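Local coordinates for interphotoreceptor retinoid-binding protein (Xenopus laevis, PDB 1J7X), which probably binds retinoids and helps to shuttle them through the matrix between the photoreceptors and the retinal pigment epithelium, at residues 6-11 / 248-252; 16-20 / 179-183; 78-84 / 115-121; 91-96 / 128-132; 137-143 / 197-203. One frame throughout, in Å; residues are numbered along the deposited sequence.

Contact 1 of 5, residues 6-11 / 248-252; sequences HVLHQL and PFGDT
Gln-10 and His-6, one turn apart on helix 2-18, reach together for the backbone of Gly-250, and this polar half shows how one side-chain amide can grip both the N-H and the C=O of a single residue. Gln-10 NE2 gives an almost straight bond to Gly-250 O (3.2 Å), which lies in the plane of the glutamine amide. From the other end of the same amide, Gln-10 OE1 accepts a weak, bent bond from Gly-250 N at 2.9 Å. With CG anti to its own backbone N (chi1 -174°), the His-6 ring is swung out to the turn, where NE2 offers a weak bond to Gly-250 O at 2.8 Å and a second, longer but also weak, to Asp-251 OD1. Gly-250 O is therefore held by two donors, and the Gln-10 amide nitrogen rests over the rim of one imidazole face.

The apolar half is centred on Phe-249. Val-7 CG1 sits over the middle of its ring, 3.7 Å from the centroid, in a CH-pi contact. Gln-10 CB and Leu-11 N lie at the ring edge, and Leu-11 CB touches Phe-249 CE1 at 3.9 Å.

Within the loop, Thr-252 OG1 donates to Phe-249 O at 2.6 Å and also bonds Leu-254 N, tying the turn to the strand that follows. The whole is a type II beta turn, Phe-249 to Thr-252, at the tip of the antiparallel hairpin 244-248/254-265, docked on a helix.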
# COMPACT_ATOMS: atom_id res chain seq x y z
N HIS A 6 -7.60 22.83 24.86
CA HIS A 6 -6.66 23.32 23.86
C HIS A 6 -6.52 22.23 22.78
O HIS A 6 -6.64 22.49 21.57
CB HIS A 6 -5.33 23.62 24.51
CG HIS A 6 -4.33 24.28 23.60
ND1 HIS A 6 -4.59 25.47 22.95
CD2 HIS A 6 -3.08 23.93 23.24
CE1 HIS A 6 -3.53 25.84 22.26
NE2 HIS A 6 -2.60 24.91 22.39
N VAL A 7 -6.35 20.99 23.24
CA VAL A 7 -6.21 19.89 22.30
C VAL A 7 -7.52 19.61 21.63
O VAL A 7 -7.56 19.41 20.45
CB VAL A 7 -5.74 18.61 23.00
CG1 VAL A 7 -5.68 17.44 21.99
CG2 VAL A 7 -4.41 18.84 23.55
N LEU A 8 -8.58 19.58 22.42
CA LEU A 8 -9.89 19.28 21.90
C LEU A 8 -10.28 20.16 20.83
O LEU A 8 -10.77 19.70 19.75
CB LEU A 8 -10.89 19.23 23.09
CG LEU A 8 -12.34 18.97 22.69
CD1 LEU A 8 -12.50 17.58 22.12
CD2 LEU A 8 -13.16 19.12 24.04
N HIS A 9 -10.08 21.48 21.00
CA HIS A 9 -10.51 22.46 20.00
C HIS A 9 -9.74 22.23 18.66
O HIS A 9 -10.26 22.26 17.60
CB HIS A 9 -10.24 23.92 20.54
CG HIS A 9 -10.74 25.00 19.66
ND1 HIS A 9 -9.92 25.99 19.17
CD2 HIS A 9 -11.91 25.16 19.03
CE1 HIS A 9 -10.60 26.74 18.33
NE2 HIS A 9 -11.83 26.28 18.26
N GLN A 10 -8.46 22.02 18.77
CA GLN A 10 -7.66 21.86 17.57
C GLN A 10 -8.12 20.54 16.89
O GLN A 10 -8.29 20.49 15.65
CB GLN A 10 -6.22 21.82 17.98
CG GLN A 10 -5.59 23.13 18.48
CD GLN A 10 -4.05 23.05 18.77
OE1 GLN A 10 -3.23 22.75 17.86
NE2 GLN A 10 -3.69 23.24 20.03
N LEU A 11 -8.29 19.51 17.69
CA LEU A 11 -8.70 18.17 17.14
C LEU A 11 -9.95 18.24 16.32
O LEU A 11 -10.03 17.85 15.12
CB LEU A 11 -8.83 17.15 18.26
CG LEU A 11 -9.39 15.80 17.83
CD1 LEU A 11 -8.47 15.15 16.84
CD2 LEU A 11 -9.64 14.92 19.01
N PRO A 248 0.29 18.50 14.25
CA PRO A 248 0.79 18.69 15.58
C PRO A 248 -0.20 19.52 16.33
O PRO A 248 -1.04 20.17 15.69
CB PRO A 248 2.11 19.46 15.34
CG PRO A 248 1.72 20.33 14.22
CD PRO A 248 0.97 19.36 13.29
N PHE A 249 -0.22 19.33 17.62
CA PHE A 249 -1.11 20.13 18.46
C PHE A 249 -0.24 21.23 19.03
O PHE A 249 0.59 20.94 19.93
CB PHE A 249 -1.70 19.32 19.63
CG PHE A 249 -2.82 18.34 19.20
CD1 PHE A 249 -4.01 18.80 18.73
CD2 PHE A 249 -2.60 16.99 19.22
CE1 PHE A 249 -4.98 17.94 18.27
CE2 PHE A 249 -3.58 16.11 18.84
CZ PHE A 249 -4.77 16.62 18.33
N GLY A 250 -0.40 22.43 18.50
CA GLY A 250 0.33 23.59 19.02
C GLY A 250 0.34 23.62 20.53
O GLY A 250 -0.68 23.27 21.21
N ASP A 251 1.52 23.96 21.07
CA ASP A 251 1.77 24.08 22.50
C ASP A 251 1.80 22.79 23.25
O ASP A 251 1.65 22.78 24.48
CB ASP A 251 0.71 25.04 23.12
CG ASP A 251 0.66 26.42 22.39
OD1 ASP A 251 0.00 26.54 21.31
OD2 ASP A 251 1.27 27.43 22.84
N THR A 252 2.01 21.68 22.54
CA THR A 252 2.01 20.40 23.24
C THR A 252 3.03 19.50 22.64
O THR A 252 3.56 19.80 21.61
CB THR A 252 0.69 19.68 23.08
OG1 THR A 252 0.65 19.06 21.78
CG2 THR A 252 -0.52 20.68 23.19

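Contact 2 of 5, residues 16-20 / 179-183; sequences ANNYA and NRQQN
Arg-180 lays its side chain along the backbone of Asn-17, Asn-18 and Tyr-19, where helix 2-18 runs out. The contact joins a helix C-terminus to a type I beta turn, Asn-179 to Gln-182, at the bend of the antiparallel hairpin 173-179/186-189.

The tight part is the arginine's aliphatic stem. Arg-180 CG meets Tyr-19 O at 3.3 Å and Asn-18 O at 3.4 Å, so that methylene groups rather than charge press on these two carbonyls. The chain then bends at chi2 (64°) and again at chi3, which turns the guanidinium back toward the last helical turn. There Arg-180 NH1 comes to 2.9 Å from Asn-17 O, but at an angle too poor for a hydrogen bond; the attraction is probably mainly electrostatic, a positive group near the negative end of a helix.

The solvent side belongs to Asn-17, an exposed residue whose CB points away from the hairpin. Asn-18 and Gln-181 bring their side-chain ends together with the amide planes 53° apart, while Gln-181 OE1 takes a bond from Lys-245. An alanine in place of Arg-180 would remove the stem beyond CB and the charge, and is likely to leave the helix-end carbonyls without their cationic neighbour and a gap beside Tyr-19 O.

Both segments also pair by backbone with strand 254-265, Ala-20 with Pro-259 and Arg-180 with Ile-260, and Arg-180 CB lies 3.7 Å from Ala-20 CA.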
# COMPACT_ATOMS: atom_id res chain seq x y z
N ALA A 16 -12.70 17.97 11.17
CA ALA A 16 -13.73 18.52 10.29
C ALA A 16 -13.18 18.80 8.91
O ALA A 16 -13.80 18.58 7.92
CB ALA A 16 -14.31 19.82 10.91
N ASN A 17 -11.96 19.28 8.85
CA ASN A 17 -11.39 19.65 7.58
C ASN A 17 -10.54 18.60 6.87
O ASN A 17 -10.38 18.70 5.69
CB ASN A 17 -10.56 20.85 7.76
CG ASN A 17 -11.40 22.03 8.26
OD1 ASN A 17 -12.46 22.34 7.67
ND2 ASN A 17 -10.93 22.69 9.32
N ASN A 18 -10.11 17.58 7.59
CA ASN A 18 -9.21 16.57 6.96
C ASN A 18 -9.58 15.09 6.99
O ASN A 18 -9.14 14.34 6.12
CB ASN A 18 -7.83 16.76 7.53
CG ASN A 18 -7.36 18.21 7.46
OD1 ASN A 18 -7.46 18.99 8.43
ND2 ASN A 18 -6.72 18.54 6.41
N TYR A 19 -10.35 14.67 7.98
CA TYR A 19 -10.59 13.23 8.17
C TYR A 19 -11.31 12.66 6.96
O TYR A 19 -12.45 13.09 6.63
CB TYR A 19 -11.42 13.00 9.44
CG TYR A 19 -11.73 11.59 9.74
CD1 TYR A 19 -10.76 10.60 9.58
CD2 TYR A 19 -12.95 11.21 10.22
CE1 TYR A 19 -10.99 9.32 9.90
CE2 TYR A 19 -13.22 9.84 10.43
CZ TYR A 19 -12.17 8.90 10.36
OH TYR A 19 -12.45 7.59 10.62
N ALA A 20 -10.71 11.64 6.36
CA ALA A 20 -11.31 11.03 5.16
C ALA A 20 -12.79 10.71 5.22
O ALA A 20 -13.48 10.79 4.21
CB ALA A 20 -10.61 9.78 4.79
N ASN A 179 -10.07 11.64 -1.62
CA ASN A 179 -9.22 12.56 -0.86
C ASN A 179 -10.13 13.67 -0.25
O ASN A 179 -10.65 14.56 -1.00
CB ASN A 179 -8.21 13.19 -1.77
CG ASN A 179 -7.17 13.97 -1.02
OD1 ASN A 179 -7.52 14.67 -0.09
ND2 ASN A 179 -5.85 13.79 -1.38
N ARG A 180 -10.30 13.60 1.06
CA ARG A 180 -11.12 14.54 1.82
C ARG A 180 -10.63 15.94 1.65
O ARG A 180 -11.43 16.83 1.42
CB ARG A 180 -11.10 14.19 3.32
CG ARG A 180 -11.81 15.20 4.24
CD ARG A 180 -13.26 15.30 3.98
NE ARG A 180 -13.56 16.41 3.14
CZ ARG A 180 -13.46 17.69 3.53
NH1 ARG A 180 -13.08 17.99 4.77
NH2 ARG A 180 -13.74 18.65 2.67
N GLN A 181 -9.32 16.15 1.77
CA GLN A 181 -8.74 17.48 1.69
C GLN A 181 -9.24 18.22 0.44
O GLN A 181 -9.13 19.44 0.33
CB GLN A 181 -7.20 17.43 1.70
CG GLN A 181 -6.61 16.83 2.96
CD GLN A 181 -5.21 17.31 3.30
OE1 GLN A 181 -4.25 17.17 2.50
NE2 GLN A 181 -5.06 17.84 4.51
N GLN A 182 -9.78 17.47 -0.50
CA GLN A 182 -10.37 18.02 -1.69
C GLN A 182 -11.52 17.11 -2.01
O GLN A 182 -12.11 16.55 -1.10
CB GLN A 182 -9.36 18.10 -2.81
CG GLN A 182 -8.41 16.95 -2.87
CD GLN A 182 -7.09 17.30 -3.55
OE1 GLN A 182 -7.09 17.77 -4.68
NE2 GLN A 182 -5.97 17.09 -2.85
N ASN A 183 -11.89 17.00 -3.27
CA ASN A 183 -12.96 16.05 -3.60
C ASN A 183 -12.49 15.09 -4.70
O ASN A 183 -13.07 15.00 -5.79
CB ASN A 183 -14.22 16.80 -4.00
CG ASN A 183 -15.00 17.35 -2.78
OD1 ASN A 183 -16.00 18.06 -2.95
ND2 ASN A 183 -14.56 17.01 -1.58

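Contact 3 of 5, residues 78-84 / 115-121; sequences SIQAENI and QFADVSV
Val-121 faces Ile-79, Ala-81 and Ile-84 with both of its methyl groups. CG1 takes the two isoleucines: Ile-84 CD1 touches Val-121 CG1 at 3.6 Å, and Ile-79 CG2 comes to the same methyl from across, at about a right angle. CG2 is pressed against backbone, with Ala-81 N 3.2 Å from Val-121 CG2, and has Ala-81 CB beside it. This split follows from chi1 of 174°, which sets CG1 anti to the backbone N and CG2 beside it. Farther along, the end of the Gln-115 side chain crosses Ile-79 and lies against Ser-78 CB.

A loop is thus laid over the start of helix 119-137, the helix that links the parallel neighbours 108-112 and 142-146 in a beta-alpha-beta crossover. Where the two backbones part, a water joins them, donating to Ile-79 O at 2.7 Å and accepting from Asp-118 N at 2.9 Å.

Behind these contacts stands the N-cap. Asp-118 OD2 receives Ser-120 N at 2.8 Å, the capping bond, and Ser-120 OG also donates to it, from the opposite face of the carboxylate plane. The other carboxylate oxygen, Asp-118 OD1, is bonded to Thr-156 OG1, in the loop leading to helix 158-163.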
# COMPACT_ATOMS: atom_id res chain seq x y z
N SER A 78 13.65 6.08 -3.51
CA SER A 78 13.86 5.17 -4.62
C SER A 78 14.50 5.90 -5.80
O SER A 78 14.77 7.10 -5.73
CB SER A 78 12.52 4.54 -5.00
OG SER A 78 11.53 5.50 -5.24
N ILE A 79 14.77 5.17 -6.88
CA ILE A 79 15.38 5.71 -8.09
C ILE A 79 14.63 6.94 -8.55
O ILE A 79 13.45 6.84 -8.79
CB ILE A 79 15.34 4.67 -9.23
CG1 ILE A 79 16.02 3.34 -8.82
CG2 ILE A 79 16.02 5.24 -10.48
CD1 ILE A 79 17.44 3.53 -8.41
N GLN A 80 15.31 8.08 -8.67
CA GLN A 80 14.66 9.35 -9.09
C GLN A 80 14.85 9.58 -10.57
O GLN A 80 15.88 9.22 -11.14
CB GLN A 80 15.26 10.51 -8.34
CG GLN A 80 14.99 10.40 -6.88
CD GLN A 80 13.51 10.34 -6.58
OE1 GLN A 80 12.78 11.25 -6.94
NE2 GLN A 80 13.07 9.28 -5.92
N ALA A 81 13.86 10.19 -11.20
CA ALA A 81 13.92 10.46 -12.64
C ALA A 81 15.13 11.30 -13.00
O ALA A 81 15.78 11.05 -14.03
CB ALA A 81 12.62 11.14 -13.15
N GLU A 82 15.43 12.25 -12.12
CA GLU A 82 16.55 13.18 -12.33
C GLU A 82 17.91 12.50 -12.20
O GLU A 82 18.96 13.16 -12.35
CB GLU A 82 16.45 14.35 -11.35
CG GLU A 82 16.14 13.95 -9.92
CD GLU A 82 15.83 15.16 -9.06
OE1 GLU A 82 16.76 16.02 -8.90
OE2 GLU A 82 14.67 15.25 -8.55
N ASN A 83 17.91 11.19 -11.91
CA ASN A 83 19.16 10.46 -11.76
C ASN A 83 19.24 9.22 -12.63
O ASN A 83 20.07 8.35 -12.37
CB ASN A 83 19.32 10.05 -10.31
CG ASN A 83 19.34 11.26 -9.38
OD1 ASN A 83 18.35 11.98 -9.25
ND2 ASN A 83 20.46 11.49 -8.74
N ILE A 84 18.37 9.15 -13.64
CA ILE A 84 18.33 8.04 -14.57
C ILE A 84 19.34 8.28 -15.70
O ILE A 84 19.32 9.35 -16.26
CB ILE A 84 16.94 7.93 -15.21
CG1 ILE A 84 15.88 7.78 -14.13
CG2 ILE A 84 16.86 6.71 -16.13
CD1 ILE A 84 14.47 7.69 -14.67
N GLN A 115 11.82 -2.05 -4.64
CA GLN A 115 11.29 -0.72 -4.56
C GLN A 115 10.28 -0.52 -5.68
O GLN A 115 10.29 -1.30 -6.58
CB GLN A 115 12.45 0.27 -4.64
CG GLN A 115 13.15 0.30 -5.90
CD GLN A 115 14.18 1.40 -5.94
OE1 GLN A 115 15.33 1.21 -5.41
NE2 GLN A 115 13.85 2.47 -6.67
N PHE A 116 9.47 0.52 -5.60
CA PHE A 116 8.51 0.92 -6.63
C PHE A 116 8.97 2.38 -6.96
O PHE A 116 8.85 3.26 -6.18
CB PHE A 116 7.09 0.90 -6.11
CG PHE A 116 6.43 -0.42 -6.27
CD1 PHE A 116 6.67 -1.42 -5.38
CD2 PHE A 116 5.51 -0.63 -7.30
CE1 PHE A 116 6.10 -2.63 -5.59
CE2 PHE A 116 4.89 -1.83 -7.48
CZ PHE A 116 5.18 -2.82 -6.62
N ALA A 117 9.47 2.59 -8.12
CA ALA A 117 9.82 3.94 -8.54
C ALA A 117 8.58 4.65 -9.13
O ALA A 117 7.61 4.01 -9.48
CB ALA A 117 10.86 3.83 -9.58
N ASP A 118 8.67 5.96 -9.20
CA ASP A 118 7.62 6.78 -9.72
C ASP A 118 7.37 6.39 -11.21
O ASP A 118 8.29 5.92 -11.91
CB ASP A 118 8.01 8.27 -9.67
CG ASP A 118 6.89 9.16 -10.12
OD1 ASP A 118 5.92 9.35 -9.35
OD2 ASP A 118 6.89 9.58 -11.30
N VAL A 119 6.14 6.59 -11.64
CA VAL A 119 5.82 6.22 -13.00
C VAL A 119 6.74 6.96 -14.04
O VAL A 119 6.93 6.48 -15.15
CB VAL A 119 4.31 6.34 -13.29
CG1 VAL A 119 3.89 7.79 -13.37
CG2 VAL A 119 3.93 5.55 -14.54
N SER A 120 7.27 8.14 -13.64
CA SER A 120 8.12 8.88 -14.59
C SER A 120 9.42 8.12 -14.86
O SER A 120 9.98 8.22 -15.95
CB SER A 120 8.32 10.29 -14.14
OG SER A 120 9.00 10.38 -12.89
N VAL A 121 9.88 7.37 -13.86
CA VAL A 121 11.04 6.56 -13.93
C VAL A 121 10.77 5.32 -14.71
O VAL A 121 11.53 4.94 -15.63
CB VAL A 121 11.59 6.28 -12.57
CG1 VAL A 121 12.76 5.28 -12.68
CG2 VAL A 121 12.02 7.64 -11.86
O HOH W 1 10.89 7.31 -7.95

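Contact 4 of 5, residues 91-96 / 128-132; sequences LQALVN and FIVNT
Gln-92 reaches over to Phe-128 and Asn-131 by a folded conformation: CG stands anti to the backbone N (chi1 -176°), and the chain then bends at chi2 (65°), so that both the oxygen and the nitrogen of the amide reach the neighbouring helix. Each end of that amide finds a mate. Gln-92 OE1 accepts a nearly straight bond from Asn-131 ND2 at 3.0 Å, while Gln-92 NE2 donates to Phe-128 O at 3.2 Å, coming from above the carbonyl plane; that carbonyl also takes the helical bond from Thr-132 N.

Gln-92 NE2 further donates to Asn-96 OD1, 3.3 Å away. The same oxygen receives Thr-132 OG1 at 2.7 Å, the hydroxyl pointing nearly along the C=O axis, and these two donors fix how the Asn-96 amide is turned.

The apolar side is built round Phe-128. Leu-91 CB lies over one ring face, toward the rim, in a CH-pi contact, and Leu-91 CD1 closes on Phe-128 CE2 at 3.4 Å. Val-95 divides its branches, CG2 to Phe-128 CB (3.7 Å) and CG1 to Ile-129 CG1 (3.9 Å).

With the local axes crossing at -49°, this is helix-on-helix packing at an angle common in globular proteins, here setting helix 88-98 on the connecting helix of a beta-alpha-beta crossover.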
# COMPACT_ATOMS: atom_id res chain seq x y z
N LEU A 91 21.27 1.93 -18.84
CA LEU A 91 19.89 1.73 -18.46
C LEU A 91 19.61 0.23 -18.37
O LEU A 91 18.97 -0.19 -17.42
CB LEU A 91 18.94 2.39 -19.50
CG LEU A 91 18.83 3.88 -19.38
CD1 LEU A 91 18.00 4.52 -20.52
CD2 LEU A 91 18.22 4.24 -18.09
N GLN A 92 20.01 -0.57 -19.39
CA GLN A 92 19.71 -2.04 -19.34
C GLN A 92 20.41 -2.64 -18.13
O GLN A 92 19.84 -3.44 -17.41
CB GLN A 92 20.19 -2.77 -20.65
CG GLN A 92 19.83 -4.22 -20.67
CD GLN A 92 18.31 -4.44 -20.70
OE1 GLN A 92 17.65 -4.15 -21.73
NE2 GLN A 92 17.71 -4.78 -19.49
N ALA A 93 21.63 -2.16 -17.86
CA ALA A 93 22.41 -2.67 -16.74
C ALA A 93 21.69 -2.37 -15.40
O ALA A 93 21.64 -3.25 -14.51
CB ALA A 93 23.76 -2.03 -16.72
N LEU A 94 21.15 -1.15 -15.26
CA LEU A 94 20.42 -0.73 -14.08
C LEU A 94 19.15 -1.60 -13.88
O LEU A 94 18.87 -2.16 -12.79
CB LEU A 94 20.05 0.67 -14.25
CG LEU A 94 19.25 1.29 -13.07
CD1 LEU A 94 20.02 1.11 -11.76
CD2 LEU A 94 18.91 2.75 -13.32
N VAL A 95 18.40 -1.74 -14.97
CA VAL A 95 17.18 -2.54 -14.94
C VAL A 95 17.59 -3.97 -14.49
O VAL A 95 16.85 -4.61 -13.70
CB VAL A 95 16.46 -2.53 -16.27
CG1 VAL A 95 15.43 -3.68 -16.34
CG2 VAL A 95 15.81 -1.15 -16.48
N ASN A 96 18.73 -4.45 -14.99
CA ASN A 96 19.16 -5.83 -14.67
C ASN A 96 19.48 -6.02 -13.19
O ASN A 96 19.45 -7.12 -12.68
CB ASN A 96 20.41 -6.26 -15.52
CG ASN A 96 20.05 -6.63 -17.00
OD1 ASN A 96 18.89 -6.88 -17.29
ND2 ASN A 96 21.01 -6.49 -17.92
N PHE A 128 13.59 -1.53 -21.39
CA PHE A 128 14.62 -2.44 -20.85
C PHE A 128 13.95 -3.48 -19.97
O PHE A 128 14.49 -4.62 -19.89
CB PHE A 128 15.66 -1.61 -20.10
CG PHE A 128 16.24 -0.47 -21.01
CD1 PHE A 128 17.13 -0.78 -22.00
CD2 PHE A 128 15.80 0.79 -20.89
CE1 PHE A 128 17.67 0.25 -22.88
CE2 PHE A 128 16.26 1.84 -21.77
CZ PHE A 128 17.20 1.55 -22.75
N ILE A 129 12.86 -3.08 -19.30
CA ILE A 129 12.13 -4.01 -18.45
C ILE A 129 11.54 -5.12 -19.31
O ILE A 129 11.40 -6.33 -18.91
CB ILE A 129 11.05 -3.32 -17.61
CG1 ILE A 129 11.75 -2.39 -16.72
CG2 ILE A 129 10.31 -4.41 -16.82
CD1 ILE A 129 10.75 -1.52 -15.96
N VAL A 130 11.27 -4.77 -20.55
CA VAL A 130 10.81 -5.80 -21.47
C VAL A 130 11.76 -6.99 -21.56
O VAL A 130 11.34 -8.18 -21.59
CB VAL A 130 10.59 -5.25 -22.89
CG1 VAL A 130 10.36 -6.37 -23.87
CG2 VAL A 130 9.44 -4.24 -22.93
N ASN A 131 13.06 -6.67 -21.66
CA ASN A 131 14.08 -7.68 -21.82
C ASN A 131 14.36 -8.40 -20.49
O ASN A 131 14.58 -9.58 -20.45
CB ASN A 131 15.41 -7.01 -22.27
CG ASN A 131 15.30 -6.43 -23.65
OD1 ASN A 131 14.64 -7.02 -24.50
ND2 ASN A 131 15.96 -5.27 -23.89
N THR A 132 14.36 -7.66 -19.37
CA THR A 132 14.70 -8.30 -18.08
C THR A 132 13.55 -9.12 -17.48
O THR A 132 13.76 -10.19 -16.90
CB THR A 132 15.14 -7.22 -17.17
OG1 THR A 132 16.26 -6.54 -17.75
CG2 THR A 132 15.67 -7.70 -15.77

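Contact 5 of 5, residues 137-143 / 197-203; sequences ITITENL and KPYGSKK
Lys-197 begins the contact with its stem, CD passing Thr-138 OG1 at 3.7 Å and at about a right angle, before its NZ goes on to a salt bridge with Glu-135. At Pro-198 a water takes over: it donates to Pro-198 O and lies 3.1 Å from Thr-138 OG1, a hydroxyl whose stronger partner is Trp-134 O.

Tyr-199 carries the centre. Its CG is anti to the backbone N (chi1 -164°), which drives the ring in among Ile-137, Thr-140 and Leu-143. Tyr-199 OH donates to Thr-140 OG1 at 2.7 Å, near the plane of the ring; that hydroxyl in turn donates to Ile-137 O at 2.7 Å, in the carbonyl plane and on a lone pair. The ring is packed on both faces, by Leu-143 CD2 on one and by Lys-203 CD on the other, and Ile-137 CD1 touches Tyr-199 CD1 at 3.5 Å. A leucine at Tyr-199 would probably leave Thr-140 OG1 without its donor and a gap between Leu-143 and Lys-203.

Both segments lead into adjacent parallel strands, 142-146 and 204-209, of the mixed sheet in a peptidase S41-like fold of the ClpP/crotonase clan.

Finally Lys-203, extended beyond CG, lays its CB 3.3 Å from Glu-141 O, and its NZ donates to Thr-140 O at 2.9 Å, meeting that carbonyl almost head-on.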
# COMPACT_ATOMS: atom_id res chain seq x y z
N ILE A 137 9.89 -14.35 -18.51
CA ILE A 137 8.84 -15.13 -17.78
C ILE A 137 7.75 -15.66 -18.67
O ILE A 137 6.96 -16.44 -18.24
CB ILE A 137 8.21 -14.27 -16.64
CG1 ILE A 137 7.43 -13.11 -17.16
CG2 ILE A 137 9.23 -13.81 -15.72
CD1 ILE A 137 6.68 -12.36 -16.03
N THR A 138 7.71 -15.22 -19.95
CA THR A 138 6.70 -15.70 -20.85
C THR A 138 6.55 -17.22 -20.96
O THR A 138 5.43 -17.75 -21.09
CB THR A 138 6.88 -15.19 -22.26
OG1 THR A 138 6.74 -13.82 -22.25
CG2 THR A 138 5.59 -15.59 -23.06
N ILE A 139 7.66 -17.90 -20.84
CA ILE A 139 7.69 -19.35 -20.95
C ILE A 139 7.02 -20.03 -19.71
O ILE A 139 6.51 -21.13 -19.81
CB ILE A 139 9.12 -19.82 -21.07
CG1 ILE A 139 9.19 -21.35 -21.27
CG2 ILE A 139 10.01 -19.44 -19.90
CD1 ILE A 139 8.68 -21.84 -22.59
N THR A 140 7.03 -19.38 -18.55
CA THR A 140 6.49 -20.02 -17.32
C THR A 140 4.97 -20.18 -17.23
O THR A 140 4.19 -19.47 -17.88
CB THR A 140 6.99 -19.25 -16.11
OG1 THR A 140 6.41 -17.94 -16.05
CG2 THR A 140 8.51 -19.08 -16.16
N GLU A 141 4.50 -21.10 -16.36
CA GLU A 141 3.11 -21.33 -16.26
C GLU A 141 2.60 -20.71 -14.93
O GLU A 141 1.43 -20.51 -14.75
CB GLU A 141 2.83 -22.83 -16.26
CG GLU A 141 2.94 -23.44 -17.66
CD GLU A 141 2.09 -22.70 -18.67
OE1 GLU A 141 1.01 -22.20 -18.30
OE2 GLU A 141 2.48 -22.57 -19.86
N ASN A 142 3.51 -20.42 -14.05
CA ASN A 142 3.16 -19.77 -12.77
C ASN A 142 4.27 -18.76 -12.42
O ASN A 142 5.42 -18.87 -12.92
CB ASN A 142 3.11 -20.81 -11.67
CG ASN A 142 1.90 -21.67 -11.77
OD1 ASN A 142 0.78 -21.22 -11.54
ND2 ASN A 142 2.13 -22.93 -12.13
N LEU A 143 3.93 -17.73 -11.68
CA LEU A 143 4.89 -16.68 -11.34
C LEU A 143 4.83 -16.34 -9.87
O LEU A 143 3.77 -16.18 -9.30
CB LEU A 143 4.58 -15.41 -12.14
CG LEU A 143 5.44 -14.19 -11.79
CD1 LEU A 143 6.88 -14.46 -12.25
CD2 LEU A 143 5.02 -12.89 -12.45
N LYS A 197 5.27 -7.84 -23.30
CA LYS A 197 4.21 -8.85 -23.24
C LYS A 197 3.60 -8.93 -21.86
O LYS A 197 4.28 -9.09 -20.86
CB LYS A 197 4.79 -10.22 -23.52
CG LYS A 197 5.23 -10.41 -24.99
CD LYS A 197 6.03 -11.67 -25.16
CE LYS A 197 6.47 -11.84 -26.58
NZ LYS A 197 7.53 -12.91 -26.60
N PRO A 198 2.30 -8.74 -21.75
CA PRO A 198 1.67 -8.91 -20.45
C PRO A 198 1.76 -10.38 -20.07
O PRO A 198 1.88 -11.28 -20.92
CB PRO A 198 0.19 -8.46 -20.70
CG PRO A 198 0.01 -8.45 -22.04
CD PRO A 198 1.35 -8.14 -22.71
N TYR A 199 1.84 -10.63 -18.77
CA TYR A 199 1.89 -11.98 -18.28
C TYR A 199 0.50 -12.57 -18.48
O TYR A 199 0.36 -13.72 -18.52
CB TYR A 199 2.21 -12.05 -16.76
CG TYR A 199 2.64 -13.42 -16.34
CD1 TYR A 199 3.72 -14.02 -16.92
CD2 TYR A 199 2.02 -14.12 -15.34
CE1 TYR A 199 4.13 -15.28 -16.49
CE2 TYR A 199 2.38 -15.39 -15.00
CZ TYR A 199 3.44 -15.98 -15.57
OH TYR A 199 3.94 -17.26 -15.09
N GLY A 200 -0.51 -11.74 -18.53
CA GLY A 200 -1.84 -12.20 -18.77
C GLY A 200 -2.63 -12.43 -17.45
O GLY A 200 -2.12 -12.36 -16.36
N SER A 201 -3.89 -12.82 -17.60
CA SER A 201 -4.75 -13.05 -16.43
C SER A 201 -5.05 -14.47 -16.05
O SER A 201 -5.73 -14.69 -14.97
CB SER A 201 -6.11 -12.36 -16.64
OG SER A 201 -6.81 -13.01 -17.73
N LYS A 202 -4.42 -15.39 -16.77
CA LYS A 202 -4.66 -16.83 -16.57
C LYS A 202 -3.65 -17.56 -15.71
O LYS A 202 -3.99 -18.32 -14.84
CB LYS A 202 -4.78 -17.53 -17.93
CG LYS A 202 -5.77 -16.89 -18.90
CD LYS A 202 -7.23 -16.92 -18.41
CE LYS A 202 -7.71 -18.37 -18.31
NZ LYS A 202 -7.47 -19.16 -19.58
N LYS A 203 -2.37 -17.38 -15.93
CA LYS A 203 -1.38 -18.08 -15.21
C LYS A 203 -1.37 -17.75 -13.68
O LYS A 203 -1.67 -16.67 -13.27
CB LYS A 203 -0.01 -17.73 -15.77
CG LYS A 203 0.22 -18.27 -17.22
CD LYS A 203 1.50 -17.71 -17.87
CE LYS A 203 1.71 -18.31 -19.36
NZ LYS A 203 2.92 -17.84 -19.93
O HOH W 2 3.82 -13.37 -21.43

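How the contacts relate
The five contacts fall into two groups, with 1 and 2 on the other side of the chain's centre from 4 and 5. Contacts 1 and 2 share helix 2-18, their centres 19 Å apart, and join it to the tips of two hairpins of the antiparallel sheet. Contacts 3 and 4 share helix 119-137, lie 14 Å apart by centres and touch through Ile-84 and Leu-91; contact 5 follows that helix where the inner strands 142-146 and 204-209 begin. Between contacts 1 and 5 the centres are 53 Å apart. Along the sequence contact 1 encloses all the others, contacts 2 and 5 interlace, and so do 3 and 4. The N-terminal helix is thus closed onto hairpins much later in the chain.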